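Local coordinates for protein CEP104 (PDB 5JO8) that is a centriolar protein whose TOG domain, an all-helical array of antiparallel helix pairs, probably binds tubulin or microtubules, at residues 199-203 / 204-208; 248-251 / 252-256; 134-137 / 138-142; 179-182 / 183-187. One frame throughout, in Å; residues are numbered along the deposited sequence.

Contact 1 of 4, residues 199-203 / 204-208; sequences CLLKE and MGTEN
Met204 N and Gly205 N donate to Leu200 O and Leu201 O, both at 2.8 Å, and with these two i to i+4 bonds helix 187-204 comes to its end. Gly205 then turns to positive phi (70°), a conformation that costs glycine little because it has no CB to clash with its own backbone, and the chain leaves the helix axis. Met204 sends its side chain back alongside Leu200, the two pointing the same way: SD lies 4.0 Å from Leu200 CD2. With CG anti to its carbonyl carbon (chi1 -51°), Met204 lays CB and CG over Leu200 O, while the bend at chi3 carries CE onward. The flexible, unbranched thioether chain also packs against Leu163 and Lys168 where the helix ends. On another face Leu201, its CG anti to the backbone N (chi1 -176°), extends along the chain beyond the end of the helix, and its CD1 meets the methyl CG2 of Thr206 at 3.8 Å; Met242 of helix 229-245 touches both. Thr206 thus offers a methyl to the leucine and a hydroxyl to the loop, where OG1 makes a weak bond to Glu207 OE1. A helix closed by a glycine of positive phi, with an apolar contact bridging the stop, is a C-terminal glycine cap, here at the end of helix 187-204, where the chain enters the loop to helix 213-223.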
loop_
_atom_site.group_PDB
_atom_site.type_symbol
_atom_site.label_atom_id
_atom_site.label_comp_id
_atom_site.label_asym_id
_atom_site.label_seq_id
_atom_site.Cartn_x
_atom_site.Cartn_y
_atom_site.Cartn_z
ATOM N N CYS A 199 0.250 9.801 9.183
ATOM C CA CYS A 199 1.542 9.321 9.639
ATOM C C CYS A 199 2.641 9.621 8.623
ATOM O O CYS A 199 3.678 10.202 8.960
ATOM C CB CYS A 199 1.459 7.817 9.904
ATOM S SG CYS A 199 3.029 7.015 10.271
ATOM N N LEU A 200 2.411 9.239 7.374
ATOM C CA LEU A 200 3.426 9.439 6.347
ATOM C C LEU A 200 3.633 10.912 5.998
ATOM O O LEU A 200 4.749 11.328 5.685
ATOM C CB LEU A 200 3.132 8.588 5.105
ATOM C CG LEU A 200 3.424 7.100 5.326
ATOM C CD1 LEU A 200 2.904 6.266 4.175
ATOM C CD2 LEU A 200 4.914 6.885 5.521
ATOM N N LEU A 201 2.570 11.704 6.065
ATOM C CA LEU A 201 2.693 13.138 5.821
ATOM C C LEU A 201 3.615 13.793 6.855
ATOM O O LEU A 201 4.494 14.578 6.501
ATOM C CB LEU A 201 1.317 13.794 5.836
ATOM C CG LEU A 201 1.241 15.282 5.512
ATOM C CD1 LEU A 201 1.943 15.573 4.192
ATOM C CD2 LEU A 201 -0.219 15.702 5.460
ATOM N N LYS A 202 3.424 13.464 8.128
ATOM C CA LYS A 202 4.283 14.000 9.180
ATOM C C LYS A 202 5.745 13.677 8.910
ATOM O O LYS A 202 6.611 14.548 8.990
ATOM C CB LYS A 202 3.909 13.414 10.537
ATOM C CG LYS A 202 2.615 13.900 11.128
ATOM C CD LYS A 202 2.448 13.298 12.514
ATOM C CE LYS A 202 1.048 13.494 13.041
ATOM N NZ LYS A 202 0.880 12.841 14.368
ATOM N N GLU A 203 6.003 12.413 8.589
ATOM C CA GLU A 203 7.355 11.911 8.389
ATOM C C GLU A 203 8.014 12.421 7.101
ATOM O O GLU A 203 9.214 12.702 7.083
ATOM C CB GLU A 203 7.335 10.385 8.380
ATOM C CG GLU A 203 8.694 9.754 8.533
ATOM C CD GLU A 203 8.604 8.289 8.893
ATOM O OE1 GLU A 203 7.500 7.832 9.258
ATOM O OE2 GLU A 203 9.640 7.595 8.814
ATOM N N MET A 204 7.237 12.545 6.028
ATOM C CA MET A 204 7.817 12.797 4.711
ATOM C C MET A 204 7.687 14.242 4.241
ATOM O O MET A 204 8.484 14.703 3.427
ATOM C CB MET A 204 7.187 11.869 3.673
ATOM C CG MET A 204 7.202 10.399 4.062
ATOM S SD MET A 204 6.501 9.335 2.784
ATOM C CE MET A 204 7.818 9.375 1.577
ATOM N N GLY A 205 6.675 14.942 4.735
ATOM C CA GLY A 205 6.419 16.311 4.317
ATOM C C GLY A 205 5.917 16.402 2.890
ATOM O O GLY A 205 5.485 15.400 2.306
ATOM N N THR A 206 5.994 17.598 2.310
ATOM C CA THR A 206 5.406 17.846 0.995
ATOM C C THR A 206 6.404 18.271 -0.085
ATOM O O THR A 206 6.004 18.738 -1.156
ATOM C CB THR A 206 4.290 18.896 1.082
ATOM O OG1 THR A 206 4.783 20.055 1.771
ATOM C CG2 THR A 206 3.101 18.333 1.838
ATOM N N GLU A 207 7.694 18.103 0.189
ATOM C CA GLU A 207 8.726 18.421 -0.791
ATOM C C GLU A 207 9.335 17.133 -1.346
ATOM O O GLU A 207 10.027 16.407 -0.630
ATOM C CB GLU A 207 9.820 19.288 -0.158
ATOM C CG GLU A 207 9.329 20.237 0.934
ATOM C CD GLU A 207 8.399 21.325 0.418
ATOM O OE1 GLU A 207 7.580 21.834 1.214
ATOM O OE2 GLU A 207 8.492 21.681 -0.775
ATOM N N ASN A 208 9.059 16.852 -2.618
ATOM C CA ASN A 208 9.610 15.687 -3.317
ATOM C C ASN A 208 9.175 14.341 -2.727
ATOM O O ASN A 208 9.821 13.320 -2.953
ATOM C CB ASN A 208 11.142 15.762 -3.384
ATOM C CG ASN A 208 11.636 17.007 -4.095
ATOM O OD1 ASN A 208 11.064 17.432 -5.098
ATOM N ND2 ASN A 208 12.707 17.599 -3.575
#

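Contact 2 of 4, residues 248-251 / 252-256; sequences AAIL and EYLPP
Ile250 and Leu254 lie side by side and point the same way, Ile250 CG2 touching Leu254 CD1 at 3.7 Å. The branch that touches is set by chi1 of Ile250 (-59°), which puts CG2 anti to the backbone N and CG1 beside it; Ile250 also packs on Met217, Ile239 and Met242 of the adjoining helices. Leu254 has the commoner leucine shape (chi1 -67°, chi2 164°), and its CG passes over Ile250 O. Both are buried, and Phe274 of helix 265-276 packs on each, so apolar branched residues fit here. Glu252, exposed, is extended beyond CG and folds back along the helix, its carboxylate lying near Ala248 O without bonding to it and beside the Ala248 methyl. Tyr253 swings its ring away from the turn toward Met217, Lys218 and Thr221 of helix 213-223. Beneath these side chains, Ile250 O accepts two backbone bonds: Leu254 N at 3.1 Å arrives nearly along the C=O axis, whereas Tyr253 N at 3.0 Å stands above the carbonyl plane. Past Leu254 the prolines have no N-H to continue the pattern, and water takes over. One water bridges Leu251 O, at 2.8 Å, to Pro255 O, at 2.9 Å; another joins Leu251 O to Leu254 O. The helix end is thus divided chemically: Leu251 O is bound by two waters where Pro255 can offer no N-H, while the buried face packs mainly through apolar side chains.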
loop_
_atom_site.group_PDB
_atom_site.type_symbol
_atom_site.label_atom_id
_atom_site.label_comp_id
_atom_site.label_asym_id
_atom_site.label_seq_id
_atom_site.Cartn_x
_atom_site.Cartn_y
_atom_site.Cartn_z
ATOM N N ALA A 248 -2.340 30.360 4.501
ATOM C CA ALA A 248 -3.009 31.026 3.382
ATOM C C ALA A 248 -3.634 30.031 2.412
ATOM O O ALA A 248 -4.802 30.170 2.042
ATOM C CB ALA A 248 -2.032 31.939 2.640
ATOM N N ALA A 249 -2.850 29.031 2.016
ATOM C CA ALA A 249 -3.297 28.024 1.056
ATOM C C ALA A 249 -4.497 27.251 1.578
ATOM O O ALA A 249 -5.439 26.976 0.837
ATOM C CB ALA A 249 -2.159 27.075 0.715
ATOM N N ILE A 250 -4.472 26.918 2.864
ATOM C CA ILE A 250 -5.563 26.167 3.459
ATOM C C ILE A 250 -6.845 26.982 3.480
ATOM O O ILE A 250 -7.913 26.494 3.100
ATOM C CB ILE A 250 -5.189 25.656 4.858
ATOM C CG1 ILE A 250 -3.957 24.746 4.792
ATOM C CG2 ILE A 250 -6.371 24.945 5.488
ATOM C CD1 ILE A 250 -3.981 23.735 3.687
ATOM N N LEU A 251 -6.749 28.232 3.921
ATOM C CA LEU A 251 -7.927 29.087 3.972
ATOM C C LEU A 251 -8.503 29.355 2.578
ATOM O O LEU A 251 -9.717 29.495 2.415
ATOM C CB LEU A 251 -7.597 30.401 4.679
ATOM C CG LEU A 251 -7.299 30.241 6.165
ATOM C CD1 LEU A 251 -6.678 31.519 6.709
ATOM C CD2 LEU A 251 -8.573 29.891 6.913
ATOM N N GLU A 252 -7.621 29.428 1.589
ATOM C CA GLU A 252 -8.030 29.639 0.203
ATOM C C GLU A 252 -8.696 28.400 -0.381
ATOM O O GLU A 252 -9.445 28.491 -1.350
ATOM C CB GLU A 252 -6.826 30.051 -0.644
ATOM C CG GLU A 252 -6.400 31.506 -0.437
ATOM C CD GLU A 252 -4.943 31.738 -0.786
ATOM O OE1 GLU A 252 -4.292 30.797 -1.291
ATOM O OE2 GLU A 252 -4.445 32.860 -0.543
ATOM N N TYR A 253 -8.432 27.242 0.213
ATOM C CA TYR A 253 -8.988 26.003 -0.305
ATOM C C TYR A 253 -10.402 25.788 0.202
ATOM O O TYR A 253 -11.301 25.388 -0.547
ATOM C CB TYR A 253 -8.102 24.812 0.094
ATOM C CG TYR A 253 -8.406 23.551 -0.683
ATOM C CD1 TYR A 253 -7.778 23.303 -1.897
ATOM C CD2 TYR A 253 -9.321 22.616 -0.221
ATOM C CE1 TYR A 253 -8.062 22.154 -2.634
ATOM C CE2 TYR A 253 -9.612 21.461 -0.948
ATOM C CZ TYR A 253 -8.970 21.239 -2.150
ATOM O OH TYR A 253 -9.245 20.106 -2.880
ATOM N N LEU A 254 -10.583 26.039 1.500
ATOM C CA LEU A 254 -11.810 25.698 2.184
ATOM C C LEU A 254 -12.896 26.685 1.828
ATOM O O LEU A 254 -12.607 27.781 1.316
ATOM C CB LEU A 254 -11.558 25.692 3.699
ATOM C CG LEU A 254 -10.619 24.580 4.172
ATOM C CD1 LEU A 254 -10.116 24.881 5.573
ATOM C CD2 LEU A 254 -11.322 23.221 4.145
ATOM N N PRO A 255 -14.156 26.300 2.082
ATOM C CA PRO A 255 -15.245 27.269 1.968
ATOM C C PRO A 255 -14.997 28.431 2.914
ATOM O O PRO A 255 -14.310 28.253 3.927
ATOM C CB PRO A 255 -16.472 26.468 2.426
ATOM C CG PRO A 255 -15.915 25.279 3.183
ATOM C CD PRO A 255 -14.643 24.962 2.475
ATOM N N PRO A 256 -15.546 29.608 2.600
ATOM C CA PRO A 256 -15.319 30.753 3.484
ATOM C C PRO A 256 -16.053 30.613 4.819
ATOM O O PRO A 256 -17.120 30.013 4.903
ATOM C CB PRO A 256 -15.835 31.941 2.669
ATOM C CG PRO A 256 -16.761 31.356 1.661
ATOM C CD PRO A 256 -16.275 29.971 1.373
HETATM O O HOH W 1 -11.656 29.313 4.437
HETATM O O HOH W 2 -11.928 30.182 0.868
#

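Contact 3 of 4, residues 134-137 / 138-142; sequences KTLP and GLLSR
The carbonyls of Thr135, Leu136 and Pro137 each accept the N-H of the residue four places on, and these backbone bonds come first. Leu139 N meets Thr135 O at 3.0 Å and Leu140 N meets Leu136 O at 2.8 Å, both fairly straight; Ser141 N reaches Pro137 O at 3.0 Å. Proline accepts here but has no hydrogen on N, so the bond it would have made to the preceding turn is missing and the helix kinks. Water enters the opening: it donates to Lys134 O, 2.8 Å away, and accepts from Gly138 N, at 2.9 Å. Gly138, having no side chain, keeps the approach to this water clear.

Among polar side chains, Thr135 OG1 is turned between its own N and carbonyl carbon (chi1 62°) and bonds back to Cys131 O, a common way for threonine to satisfy its hydroxyl inside a helix.

The apolar contact is that of Leu136 with Leu140. Leu136 reaches forward because CG stands anti to the backbone N (chi1 -174°), and its CG lies 4.0 Å from Leu140 CD1 as the two side chains cross; His176 touches both. Leu139 runs beside Thr135 instead, with its CG over Thr135 O at 3.4 Å, and continues to Leu107, Ile158 and Met161. Leucines thus fill the gaps between this helix and its neighbours from two sides. The helix packs on helices 100-121, 148-163 and 173-177, as expected of the HEAT-type helical repeats from which TOG domains are built.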
loop_
_atom_site.group_PDB
_atom_site.type_symbol
_atom_site.label_atom_id
_atom_site.label_comp_id
_atom_site.label_asym_id
_atom_site.label_seq_id
_atom_site.Cartn_x
_atom_site.Cartn_y
_atom_site.Cartn_z
ATOM N N LYS A 134 1.629 -3.371 -8.340
ATOM C CA LYS A 134 0.895 -4.630 -8.353
ATOM C C LYS A 134 0.506 -5.120 -6.963
ATOM O O LYS A 134 -0.346 -5.998 -6.834
ATOM C CB LYS A 134 1.691 -5.722 -9.082
ATOM C CG LYS A 134 1.859 -5.483 -10.579
ATOM C CD LYS A 134 0.509 -5.395 -11.264
ATOM C CE LYS A 134 0.673 -5.015 -12.729
ATOM N NZ LYS A 134 -0.636 -4.891 -13.432
ATOM N N THR A 135 1.150 -4.585 -5.930
ATOM C CA THR A 135 0.943 -5.089 -4.576
ATOM C C THR A 135 0.283 -4.099 -3.617
ATOM O O THR A 135 -0.433 -4.508 -2.701
ATOM C CB THR A 135 2.263 -5.581 -3.950
ATOM O OG1 THR A 135 3.183 -4.487 -3.839
ATOM C CG2 THR A 135 2.875 -6.671 -4.821
ATOM N N LEU A 136 0.531 -2.812 -3.810
ATOM C CA LEU A 136 -0.026 -1.815 -2.895
ATOM C C LEU A 136 -1.552 -1.881 -2.756
ATOM O O LEU A 136 -2.057 -1.765 -1.635
ATOM C CB LEU A 136 0.443 -0.406 -3.278
ATOM C CG LEU A 136 0.048 0.725 -2.319
ATOM C CD1 LEU A 136 0.490 0.440 -0.875
ATOM C CD2 LEU A 136 0.655 2.023 -2.825
ATOM N N PRO A 137 -2.298 -2.074 -3.856
ATOM C CA PRO A 137 -3.757 -2.142 -3.665
ATOM C C PRO A 137 -4.185 -3.290 -2.756
ATOM O O PRO A 137 -5.050 -3.118 -1.888
ATOM C CB PRO A 137 -4.281 -2.356 -5.079
ATOM C CG PRO A 137 -3.253 -1.691 -5.944
ATOM C CD PRO A 137 -1.945 -2.030 -5.287
ATOM N N GLY A 138 -3.564 -4.451 -2.921
ATOM C CA GLY A 138 -3.862 -5.569 -2.056
ATOM C C GLY A 138 -3.448 -5.331 -0.616
ATOM O O GLY A 138 -4.148 -5.737 0.322
ATOM N N LEU A 139 -2.299 -4.689 -0.421
ATOM C CA LEU A 139 -1.827 -4.393 0.932
ATOM C C LEU A 139 -2.801 -3.438 1.602
ATOM O O LEU A 139 -3.150 -3.609 2.779
ATOM C CB LEU A 139 -0.432 -3.779 0.896
ATOM C CG LEU A 139 0.678 -4.747 0.494
ATOM C CD1 LEU A 139 1.916 -3.971 0.125
ATOM C CD2 LEU A 139 0.970 -5.714 1.646
ATOM N N LEU A 140 -3.259 -2.457 0.840
ATOM C CA LEU A 140 -4.237 -1.506 1.376
ATOM C C LEU A 140 -5.535 -2.195 1.768
ATOM O O LEU A 140 -6.143 -1.846 2.781
ATOM C CB LEU A 140 -4.483 -0.349 0.404
ATOM C CG LEU A 140 -3.408 0.724 0.546
ATOM C CD1 LEU A 140 -3.463 1.696 -0.616
ATOM C CD2 LEU A 140 -3.573 1.479 1.869
ATOM N N SER A 141 -5.972 -3.156 0.964
ATOM C CA SER A 141 -7.175 -3.919 1.291
ATOM C C SER A 141 -7.072 -4.595 2.652
ATOM O O SER A 141 -8.043 -4.630 3.396
ATOM C CB SER A 141 -7.469 -4.966 0.212
ATOM O OG SER A 141 -8.002 -4.360 -0.949
ATOM N N ARG A 142 -5.896 -5.122 2.980
ATOM C CA ARG A 142 -5.708 -5.837 4.240
ATOM C C ARG A 142 -5.759 -4.886 5.433
ATOM O O ARG A 142 -6.020 -5.310 6.545
ATOM C CB ARG A 142 -4.391 -6.623 4.267
ATOM C CG ARG A 142 -4.206 -7.615 3.110
ATOM C CD ARG A 142 -5.419 -8.516 2.878
ATOM N NE ARG A 142 -5.847 -9.238 4.079
ATOM C CZ ARG A 142 -5.303 -10.365 4.527
ATOM N NH1 ARG A 142 -4.283 -10.925 3.890
ATOM N NH2 ARG A 142 -5.777 -10.935 5.630
HETATM O O HOH W 3 -2.584 -5.893 -5.237
#

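Contact 4 of 4, residues 179-182 / 183-187; sequences QLLK and PNSPT
Ser185 grips Lys182 O twice, with its hydroxyl and with its amide, closing a type I beta turn from Lys182 to Ser185. The hydroxyl bond is the shorter: OG donates to Lys182 O at 2.7 Å, in the carbonyl plane, with a C=O...donor angle of 158°. Ser185 N, at 3.0 Å from the same Lys182 O, approaches from above that plane instead, so the two donors share the oxygen without competing for one direction. The hydroxyl can do this because OG sits between the backbone N and the carbonyl carbon (chi1 59°), folded back over the turn. Serine suits the place: its side chain is just long enough to reach the carbonyl and small enough to stay buried against Ala190 of helix 187-204.

Pro183 suits the second position of the turn: its phi (-63°) is fixed by the ring near the value needed there, and it gives up no bond, since its N is not a donor in the turn. Asn184, a residue common at the third position of type I turns, leans its amide back across the turn, OD1 coming 3.8 Å from Lys182 CB. Lys182 itself is extended away from the turn on the exposed side.

The loop is tied to the domain by neighbours: Arg193 bonds to the carbonyls of Gln179 and Leu180, and Ser185 O accepts from His226. Beneath the turn, Leu181 supplies the apolar floor and also packs on Ala190. Its CG and CD1 both lie 3.6 Å from Ser185 OG, the oxygen whose proton is turned to Lys182 O.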
loop_
_atom_site.group_PDB
_atom_site.type_symbol
_atom_site.label_atom_id
_atom_site.label_comp_id
_atom_site.label_asym_id
_atom_site.label_seq_id
_atom_site.Cartn_x
_atom_site.Cartn_y
_atom_site.Cartn_z
ATOM N N GLN A 179 -5.873 9.100 -2.800
ATOM C CA GLN A 179 -6.985 8.952 -3.724
ATOM C C GLN A 179 -8.306 9.005 -2.963
ATOM O O GLN A 179 -8.338 8.770 -1.759
ATOM C CB GLN A 179 -6.841 7.663 -4.543
ATOM C CG GLN A 179 -5.638 7.692 -5.492
ATOM C CD GLN A 179 -5.556 8.995 -6.288
ATOM O OE1 GLN A 179 -6.378 9.247 -7.171
ATOM N NE2 GLN A 179 -4.571 9.836 -5.962
ATOM N N LEU A 180 -9.384 9.334 -3.669
ATOM C CA LEU A 180 -10.694 9.553 -3.054
ATOM C C LEU A 180 -11.101 8.447 -2.084
ATOM O O LEU A 180 -10.960 7.262 -2.380
ATOM C CB LEU A 180 -11.774 9.704 -4.131
ATOM C CG LEU A 180 -13.189 9.999 -3.629
ATOM C CD1 LEU A 180 -13.379 11.495 -3.414
ATOM C CD2 LEU A 180 -14.247 9.439 -4.572
ATOM N N LEU A 181 -11.594 8.854 -0.922
ATOM C CA LEU A 181 -12.163 7.936 0.049
ATOM C C LEU A 181 -13.670 8.166 0.030
ATOM O O LEU A 181 -14.131 9.263 0.337
ATOM C CB LEU A 181 -11.598 8.240 1.435
ATOM C CG LEU A 181 -11.972 7.322 2.594
ATOM C CD1 LEU A 181 -11.277 5.972 2.466
ATOM C CD2 LEU A 181 -11.627 7.993 3.915
ATOM N N LYS A 182 -14.438 7.147 -0.348
ATOM C CA LYS A 182 -15.894 7.277 -0.389
ATOM C C LYS A 182 -16.454 7.453 1.022
ATOM O O LYS A 182 -15.957 6.846 1.965
ATOM C CB LYS A 182 -16.538 6.068 -1.076
ATOM C CG LYS A 182 -16.336 6.020 -2.586
ATOM C CD LYS A 182 -17.181 4.923 -3.215
ATOM C CE LYS A 182 -16.906 4.797 -4.706
ATOM N NZ LYS A 182 -17.727 3.724 -5.338
ATOM N N PRO A 183 -17.491 8.290 1.169
ATOM C CA PRO A 183 -18.072 8.606 2.484
ATOM C C PRO A 183 -18.665 7.393 3.186
ATOM O O PRO A 183 -18.827 7.402 4.413
ATOM C CB PRO A 183 -19.193 9.594 2.141
ATOM C CG PRO A 183 -18.802 10.172 0.830
ATOM C CD PRO A 183 -18.118 9.070 0.089
ATOM N N ASN A 184 -18.994 6.367 2.407
ATOM C CA ASN A 184 -19.604 5.154 2.931
ATOM C C ASN A 184 -18.608 3.997 2.977
ATOM O O ASN A 184 -18.988 2.865 3.271
ATOM C CB ASN A 184 -20.789 4.762 2.053
ATOM C CG ASN A 184 -20.395 4.591 0.600
ATOM O OD1 ASN A 184 -20.173 5.570 -0.114
ATOM N ND2 ASN A 184 -20.302 3.345 0.156
ATOM N N SER A 185 -17.342 4.280 2.676
ATOM C CA SER A 185 -16.301 3.255 2.707
ATOM C C SER A 185 -16.230 2.573 4.070
ATOM O O SER A 185 -16.511 3.197 5.101
ATOM C CB SER A 185 -14.943 3.863 2.361
ATOM O OG SER A 185 -14.607 4.893 3.270
ATOM N N PRO A 186 -15.859 1.282 4.085
ATOM C CA PRO A 186 -15.780 0.520 5.334
ATOM C C PRO A 186 -14.919 1.213 6.387
ATOM O O PRO A 186 -13.854 1.750 6.073
ATOM C CB PRO A 186 -15.145 -0.802 4.895
ATOM C CG PRO A 186 -15.577 -0.958 3.479
ATOM C CD PRO A 186 -15.586 0.437 2.906
ATOM N N THR A 187 -15.399 1.204 7.623
ATOM C CA THR A 187 -14.777 1.964 8.696
ATOM C C THR A 187 -13.302 1.628 8.918
ATOM O O THR A 187 -12.470 2.524 8.970
ATOM C CB THR A 187 -15.558 1.788 9.997
ATOM O OG1 THR A 187 -16.910 2.210 9.773
ATOM C CG2 THR A 187 -14.941 2.620 11.112
#

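Overall arrangement
The four contacts are separate local structures in one elongated helical array, met along the chain in the order 3, 4, 1, 2. Contact 3 is the most central, its centre about 5 Å from that of the chain, while contact 2 lies about 30 Å out toward the C-terminal end. Contacts 4 and 1 flank helix 187-204, one in the loop leading into it and one at its close, and their centres are about 22 Å apart. Contacts 1 and 2 share a neighbour: Met242 of helix 229-245 touches Leu201 and Thr206 in one and Ile250 in the other, bridging nearest atoms about 9 Å apart. Contacts 2 and 3 are farthest apart, about 33 Å between centres.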